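Local coordinates for protein gamma-glutamyltranspeptidase (Streptomyces lincolnensis, PDB 6J3A) that probably cleaves or transfers gamma-glutamyl groups, as a member of the Ntn-hydrolase gamma-glutamyltranspeptidase family and a homologue of LmbA, at residues E71-A83 with D249-A261. Sequence-based numbering, arbitrary orientation.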
ATOM      1  N   GLU A  71      -7.276  14.367  26.555  1.00 44.43           N
ATOM      2  CA  GLU A  71      -7.644  15.524  25.736  1.00 44.14           C
ATOM      3  C   GLU A  71      -6.827  15.664  24.454  1.00 41.12           C
ATOM      4  O   GLU A  71      -5.602  15.454  24.452  1.00 38.87           O
ATOM      5  CB  GLU A  71      -7.459  16.825  26.538  1.00 45.76           C
ATOM      6  CG  GLU A  71      -8.654  17.259  27.377  1.00 47.39           C
ATOM      7  CD  GLU A  71      -8.325  18.464  28.262  1.00 50.78           C
ATOM      8  OE1 GLU A  71      -8.925  18.565  29.357  1.00 53.49           O
ATOM      9  OE2 GLU A  71      -7.461  19.303  27.883  1.00 46.79           O
ATOM     10  N   VAL A  72      -7.516  16.070  23.384  1.00 37.52           N
ATOM     11  CA  VAL A  72      -6.859  16.469  22.148  1.00 36.58           C
ATOM     12  C   VAL A  72      -6.035  17.742  22.409  1.00 35.57           C
ATOM     13  O   VAL A  72      -6.545  18.746  22.902  1.00 33.94           O
ATOM     14  CB  VAL A  72      -7.862  16.675  20.991  1.00 36.93           C
ATOM     15  CG1 VAL A  72      -7.170  17.192  19.729  1.00 38.08           C
ATOM     16  CG2 VAL A  72      -8.528  15.364  20.653  1.00 36.47           C
ATOM     17  N   ARG A  73      -4.763  17.676  22.041  1.00 36.15           N
ATOM     18  CA  ARG A  73      -3.762  18.636  22.464  1.00 36.35           C
ATOM     19  C   ARG A  73      -2.876  18.943  21.254  1.00 33.94           C
ATOM     20  O   ARG A  73      -2.605  18.064  20.436  1.00 33.30           O
ATOM     21  CB  ARG A  73      -2.971  18.009  23.623  1.00 41.23           C
ATOM     22  CG  ARG A  73      -2.286  18.969  24.578  1.00 45.96           C
ATOM     23  CD  ARG A  73      -3.258  19.667  25.519  1.00 50.30           C
ATOM     24  NE  ARG A  73      -2.520  20.592  26.381  1.00 54.68           N
ATOM     25  CZ  ARG A  73      -2.903  21.819  26.747  1.00 58.67           C
ATOM     26  NH1 ARG A  73      -4.059  22.348  26.347  1.00 60.61           N
ATOM     27  NH2 ARG A  73      -2.100  22.538  27.529  1.00 61.65           N
ATOM     28  N   VAL A  74      -2.474  20.207  21.121  1.00 33.00           N
ATOM     29  CA  VAL A  74      -1.585  20.685  20.048  1.00 31.08           C
ATOM     30  C   VAL A  74      -0.181  20.874  20.611  1.00 30.51           C
ATOM     31  O   VAL A  74      -0.019  21.447  21.684  1.00 29.09           O
ATOM     32  CB  VAL A  74      -2.063  22.040  19.467  1.00 30.81           C
ATOM     33  CG1 VAL A  74      -1.022  22.665  18.549  1.00 31.02           C
ATOM     34  CG2 VAL A  74      -3.357  21.873  18.695  1.00 31.02           C
ATOM     35  N   LEU A  75       0.819  20.402  19.869  1.00 31.68           N
ATOM     36  CA  LEU A  75       2.228  20.615  20.194  1.00 32.42           C
ATOM     37  C   LEU A  75       2.827  21.498  19.106  1.00 32.86           C
ATOM     38  O   LEU A  75       3.032  21.058  17.976  1.00 33.99           O
ATOM     39  CB  LEU A  75       2.978  19.289  20.338  1.00 32.67           C
ATOM     40  CG  LEU A  75       4.495  19.341  20.552  1.00 33.00           C
ATOM     41  CD1 LEU A  75       4.927  20.374  21.580  1.00 33.72           C
ATOM     42  CD2 LEU A  75       4.995  17.970  20.964  1.00 33.38           C
ATOM     43  N   CYS A  76       3.077  22.755  19.466  1.00 33.27           N
ATOM     44  CA  CYS A  76       3.537  23.760  18.534  1.00 33.23           C
ATOM     45  C   CYS A  76       5.032  23.657  18.325  1.00 33.16           C
ATOM     46  O   CYS A  76       5.822  23.957  19.226  1.00 33.75           O
ATOM     47  CB  CYS A  76       3.208  25.165  19.026  1.00 33.50           C
ATOM     48  SG  CYS A  76       3.870  26.444  17.925  1.00 31.67           S
ATOM     49  N   GLY A  77       5.397  23.252  17.112  1.00 32.02           N
ATOM     50  CA  GLY A  77       6.782  23.257  16.665  1.00 31.17           C
ATOM     51  C   GLY A  77       7.002  24.223  15.521  1.00 29.75           C
ATOM     52  O   GLY A  77       7.895  24.020  14.707  1.00 30.72           O
ATOM     53  N   GLN A  78       6.156  25.247  15.429  1.00 28.50           N
ATOM     54  CA  GLN A  78       6.390  26.362  14.530  1.00 27.39           C
ATOM     55  C   GLN A  78       7.225  27.409  15.252  1.00 27.40           C
ATOM     56  O   GLN A  78       6.810  27.956  16.272  1.00 25.77           O
ATOM     57  CB  GLN A  78       5.078  26.967  14.078  1.00 26.85           C
ATOM     58  CG  GLN A  78       5.240  28.236  13.259  1.00 26.43           C
ATOM     59  CD  GLN A  78       5.993  27.985  11.979  1.00 26.30           C
ATOM     60  OE1 GLN A  78       5.481  27.330  11.065  1.00 26.17           O
ATOM     61  NE2 GLN A  78       7.229  28.491  11.906  1.00 25.40           N
ATOM     62  N   GLY A  79       8.408  27.678  14.715  1.00 28.24           N
ATOM     63  CA  GLY A  79       9.314  28.621  15.335  1.00 29.38           C
ATOM     64  C   GLY A  79       8.938  30.063  15.063  1.00 29.90           C
ATOM     65  O   GLY A  79       8.081  30.355  14.216  1.00 29.06           O
ATOM     66  N   VAL A  80       9.621  30.956  15.777  1.00 30.57           N
ATOM     67  CA  VAL A  80       9.355  32.403  15.728  1.00 31.54           C
ATOM     68  C   VAL A  80      10.391  33.167  14.900  1.00 33.00           C
ATOM     69  O   VAL A  80      11.458  32.646  14.563  1.00 34.14           O
ATOM     70  CB  VAL A  80       9.282  33.039  17.146  1.00 31.16           C
ATOM     71  CG1 VAL A  80       8.090  32.494  17.917  1.00 30.58           C
ATOM     72  CG2 VAL A  80      10.580  32.851  17.942  1.00 30.87           C
ATOM     73  N   ALA A  81      10.054  34.416  14.591  1.00 33.71           N
ATOM     74  CA  ALA A  81      10.998  35.367  14.017  1.00 33.07           C
ATOM     75  C   ALA A  81      12.124  35.676  15.010  1.00 33.07           C
ATOM     76  O   ALA A  81      11.899  35.674  16.232  1.00 31.25           O
ATOM     77  CB  ALA A  81      10.287  36.647  13.621  1.00 33.57           C
ATOM     78  N   PRO A  82      13.349  35.927  14.495  1.00 33.13           N
ATOM     79  CA  PRO A  82      14.409  36.297  15.438  1.00 32.82           C
ATOM     80  C   PRO A  82      14.188  37.675  16.066  1.00 32.34           C
ATOM     81  O   PRO A  82      13.497  38.527  15.494  1.00 31.67           O
ATOM     82  CB  PRO A  82      15.688  36.269  14.584  1.00 32.73           C
ATOM     83  CG  PRO A  82      15.345  35.479  13.364  1.00 33.03           C
ATOM     84  CD  PRO A  82      13.872  35.638  13.146  1.00 32.68           C
ATOM     85  N   ALA A  83      14.790  37.868  17.235  1.00 31.70           N
ATOM     86  CA  ALA A  83      14.748  39.128  17.975  1.00 30.80           C
ATOM     87  C   ALA A  83      15.051  40.378  17.117  1.00 31.78           C
ATOM     88  O   ALA A  83      14.461  41.443  17.344  1.00 32.85           O
ATOM     89  CB  ALA A  83      15.694  39.049  19.166  1.00 29.71           C
ATOM     90  N   ASP A 249      18.513  33.619  20.197  1.00 32.51           N
ATOM     91  CA  ASP A 249      17.201  33.265  19.616  1.00 32.18           C
ATOM     92  C   ASP A 249      16.961  31.765  19.769  1.00 33.66           C
ATOM     93  O   ASP A 249      15.872  31.329  20.166  1.00 34.14           O
ATOM     94  CB  ASP A 249      17.109  33.586  18.115  1.00 31.11           C
ATOM     95  CG  ASP A 249      17.060  35.072  17.818  1.00 29.86           C
ATOM     96  OD1 ASP A 249      16.174  35.774  18.333  1.00 29.20           O
ATOM     97  OD2 ASP A 249      17.892  35.546  17.026  1.00 30.18           O
ATOM     98  N   LEU A 250      17.988  30.986  19.422  1.00 34.97           N
ATOM     99  CA  LEU A 250      17.937  29.525  19.535  1.00 35.17           C
ATOM    100  C   LEU A 250      17.880  29.076  20.970  1.00 34.49           C
ATOM    101  O   LEU A 250      17.035  28.270  21.309  1.00 35.57           O
ATOM    102  CB  LEU A 250      19.136  28.863  18.858  1.00 35.44           C
ATOM    103  CG  LEU A 250      19.298  29.147  17.364  1.00 35.94           C
ATOM    104  CD1 LEU A 250      20.419  28.282  16.820  1.00 37.24           C
ATOM    105  CD2 LEU A 250      18.033  28.916  16.554  1.00 35.33           C
ATOM    106  N   ALA A 251      18.758  29.620  21.806  1.00 34.78           N
ATOM    107  CA  ALA A 251      18.836  29.250  23.230  1.00 35.26           C
ATOM    108  C   ALA A 251      17.509  29.464  23.998  1.00 35.36           C
ATOM    109  O   ALA A 251      17.170  28.694  24.901  1.00 34.55           O
ATOM    110  CB  ALA A 251      19.982  30.001  23.903  1.00 34.39           C
ATOM    111  N   GLY A 252      16.764  30.499  23.618  1.00 35.90           N
ATOM    112  CA  GLY A 252      15.516  30.863  24.299  1.00 36.23           C
ATOM    113  C   GLY A 252      14.247  30.127  23.884  1.00 36.19           C
ATOM    114  O   GLY A 252      13.275  30.102  24.645  1.00 35.88           O
ATOM    115  N   TRP A 253      14.243  29.526  22.694  1.00 35.18           N
ATOM    116  CA  TRP A 253      13.005  28.990  22.108  1.00 34.09           C
ATOM    117  C   TRP A 253      12.816  27.508  22.384  1.00 32.67           C
ATOM    118  O   TRP A 253      13.724  26.711  22.221  1.00 33.77           O
ATOM    119  CB  TRP A 253      12.925  29.251  20.592  1.00 34.24           C
ATOM    120  CG  TRP A 253      11.580  28.860  20.021  1.00 34.57           C
ATOM    121  CD1 TRP A 253      10.482  29.656  19.882  1.00 34.80           C
ATOM    122  CD2 TRP A 253      11.193  27.562  19.563  1.00 34.58           C
ATOM    123  NE1 TRP A 253       9.437  28.937  19.354  1.00 34.78           N
ATOM    124  CE2 TRP A 253       9.844  27.647  19.152  1.00 34.91           C
ATOM    125  CE3 TRP A 253      11.857  26.335  19.458  1.00 34.32           C
ATOM    126  CZ2 TRP A 253       9.148  26.552  18.636  1.00 34.72           C
ATOM    127  CZ3 TRP A 253      11.166  25.247  18.956  1.00 34.56           C
ATOM    128  CH2 TRP A 253       9.821  25.363  18.548  1.00 34.72           C
ATOM    129  N   SER A 254      11.601  27.159  22.780  1.00 32.86           N
ATOM    130  CA  SER A 254      11.168  25.784  22.966  1.00 32.63           C
ATOM    131  C   SER A 254       9.838  25.625  22.271  1.00 33.32           C
ATOM    132  O   SER A 254       9.076  26.586  22.116  1.00 34.18           O
ATOM    133  CB  SER A 254      10.964  25.472  24.449  1.00 32.24           C
ATOM    134  OG  SER A 254      12.194  25.427  25.140  1.00 32.65           O
ATOM    135  N   ALA A 255       9.547  24.395  21.873  1.00 33.66           N
ATOM    136  CA  ALA A 255       8.214  24.044  21.420  1.00 32.71           C
ATOM    137  C   ALA A 255       7.282  24.087  22.630  1.00 31.72           C
ATOM    138  O   ALA A 255       7.704  23.816  23.766  1.00 29.51           O
ATOM    139  CB  ALA A 255       8.227  22.666  20.797  1.00 33.37           C
ATOM    140  N   THR A 256       6.030  24.454  22.382  1.00 31.43           N
ATOM    141  CA  THR A 256       5.026  24.584  23.442  1.00 31.97           C
ATOM    142  C   THR A 256       3.770  23.798  23.118  1.00 32.49           C
ATOM    143  O   THR A 256       3.547  23.439  21.960  1.00 34.34           O
ATOM    144  CB  THR A 256       4.617  26.048  23.652  1.00 31.43           C
ATOM    145  OG1 THR A 256       4.247  26.626  22.396  1.00 29.77           O
ATOM    146  CG2 THR A 256       5.764  26.826  24.247  1.00 31.63           C
ATOM    147  N   TYR A 257       2.953  23.566  24.149  1.00 31.60           N
ATOM    148  CA  TYR A 257       1.663  22.876  24.028  1.00 30.29           C
ATOM    149  C   TYR A 257       0.507  23.875  24.022  1.00 29.94           C
ATOM    150  O   TYR A 257       0.609  24.945  24.609  1.00 29.64           O
ATOM    151  CB  TYR A 257       1.455  21.905  25.184  1.00 29.86           C
ATOM    152  CG  TYR A 257       2.242  20.612  25.115  1.00 29.84           C
ATOM    153  CD1 TYR A 257       1.926  19.613  24.185  1.00 29.64           C
ATOM    154  CD2 TYR A 257       3.279  20.359  26.018  1.00 29.85           C
ATOM    155  CE1 TYR A 257       2.638  18.413  24.147  1.00 29.15           C
ATOM    156  CE2 TYR A 257       3.994  19.167  25.985  1.00 28.93           C
ATOM    157  CZ  TYR A 257       3.670  18.195  25.055  1.00 28.49           C
ATOM    158  OH  TYR A 257       4.378  17.015  25.019  1.00 27.31           O
ATOM    159  N   GLU A 258      -0.595  23.512  23.367  1.00 30.11           N
ATOM    160  CA  GLU A 258      -1.791  24.362  23.282  1.00 30.36           C
ATOM    161  C   GLU A 258      -3.068  23.556  23.197  1.00 30.15           C
ATOM    162  O   GLU A 258      -3.061  22.392  22.808  1.00 30.99           O
ATOM    163  CB  GLU A 258      -1.725  25.258  22.058  1.00 30.63           C
ATOM    164  CG  GLU A 258      -0.734  26.375  22.228  1.00 31.18           C
ATOM    165  CD  GLU A 258      -0.526  27.181  20.980  1.00 31.89           C
ATOM    166  OE1 GLU A 258      -1.362  27.099  20.045  1.00 32.04           O
ATOM    167  OE2 GLU A 258       0.485  27.917  20.963  1.00 31.03           O
ATOM    168  N   ALA A 259      -4.170  24.194  23.565  1.00 28.77           N
ATOM    169  CA  ALA A 259      -5.476  23.654  23.284  1.00 28.47           C
ATOM    170  C   ALA A 259      -5.650  23.815  21.783  1.00 28.21           C
ATOM    171  O   ALA A 259      -5.153  24.789  21.212  1.00 27.97           O
ATOM    172  CB  ALA A 259      -6.554  24.430  24.027  1.00 28.30           C
ATOM    173  N   PRO A 260      -6.354  22.871  21.139  1.00 28.43           N
ATOM    174  CA  PRO A 260      -6.692  23.043  19.730  1.00 28.63           C
ATOM    175  C   PRO A 260      -7.824  24.033  19.538  1.00 28.36           C
ATOM    176  O   PRO A 260      -8.595  24.271  20.453  1.00 29.74           O
ATOM    177  CB  PRO A 260      -7.175  21.651  19.317  1.00 28.64           C
ATOM    178  CG  PRO A 260      -7.741  21.072  20.574  1.00 28.47           C
ATOM    179  CD  PRO A 260      -6.861  21.592  21.673  1.00 28.55           C
ATOM    180  N   ALA A 261      -7.899  24.610  18.347  1.00 28.48           N
ATOM    181  CA  ALA A 261      -9.104  25.283  17.885  1.00 27.25           C
ATOM    182  C   ALA A 261     -10.048  24.182  17.428  1.00 26.11           C
ATOM    183  O   ALA A 261      -9.621  23.223  16.796  1.00 23.82           O
ATOM    184  CB  ALA A 261      -8.780  26.231  16.742  1.00 27.18           C
TER
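Strands 73-77 and 256-258 run antiparallel at 147°, with Val-74 facing Glu-258 and Cys-76 facing Thr-256 as hydrogen-bonded pairs and Leu-75 opposite Tyr-257 as the non-hydrogen-bonded pair between them. Both N-H to O=C links join Val-74 and Glu-258; of the two at the next rung, Cys-76 N to Thr-256 O is short at 2.6 Å, while Thr-256 N reaches Cys-76 O at 3.2 Å. On one face Leu-75 meets the tyrosine: its CD1 sits over the ring of Tyr-257, 4.1 Å from the centroid, a CH-pi contact, and its CB lies by CE1. The opposite face carries Val-74, whose CG2 packs 3.9 Å from Pro-260 CB. Glu-258, also on this face, extends beyond CG to a salt bridge with Arg-478 and a hydrogen bond to Trp-276. Farther along, Trp-253 has CG anti to its own N (chi1 -173°), which swings the indole to segment 71-83: Gly-79 CA lies 3.6 Å above the indole plane, displaced toward its rim, Gly-77 CA comes to the edge by CH2, and Val-80 CG2 touches CD1 at 3.7 Å. In the first turn of helix 247-252, Asp-249 OD1 takes the Ala-83 N-H on its syn side, 2.7 Å and almost straight at 179°, while OD2 lies against Pro-82 CB and accepts from Thr-246 N. With an alanine here, the Ala-83 and Thr-246 amides would probably lose this acceptor, leaving the 81-83 loop less firmly tied to the helix. Strands 73-77 and 256-258 are neighbours within one beta layer of the Ntn sandwich, flanked by 61-66 and 268-272, and helix 111-122 packs on the face carrying Leu-75 and Tyr-257, where Asp-121 binds Tyr-257 OH.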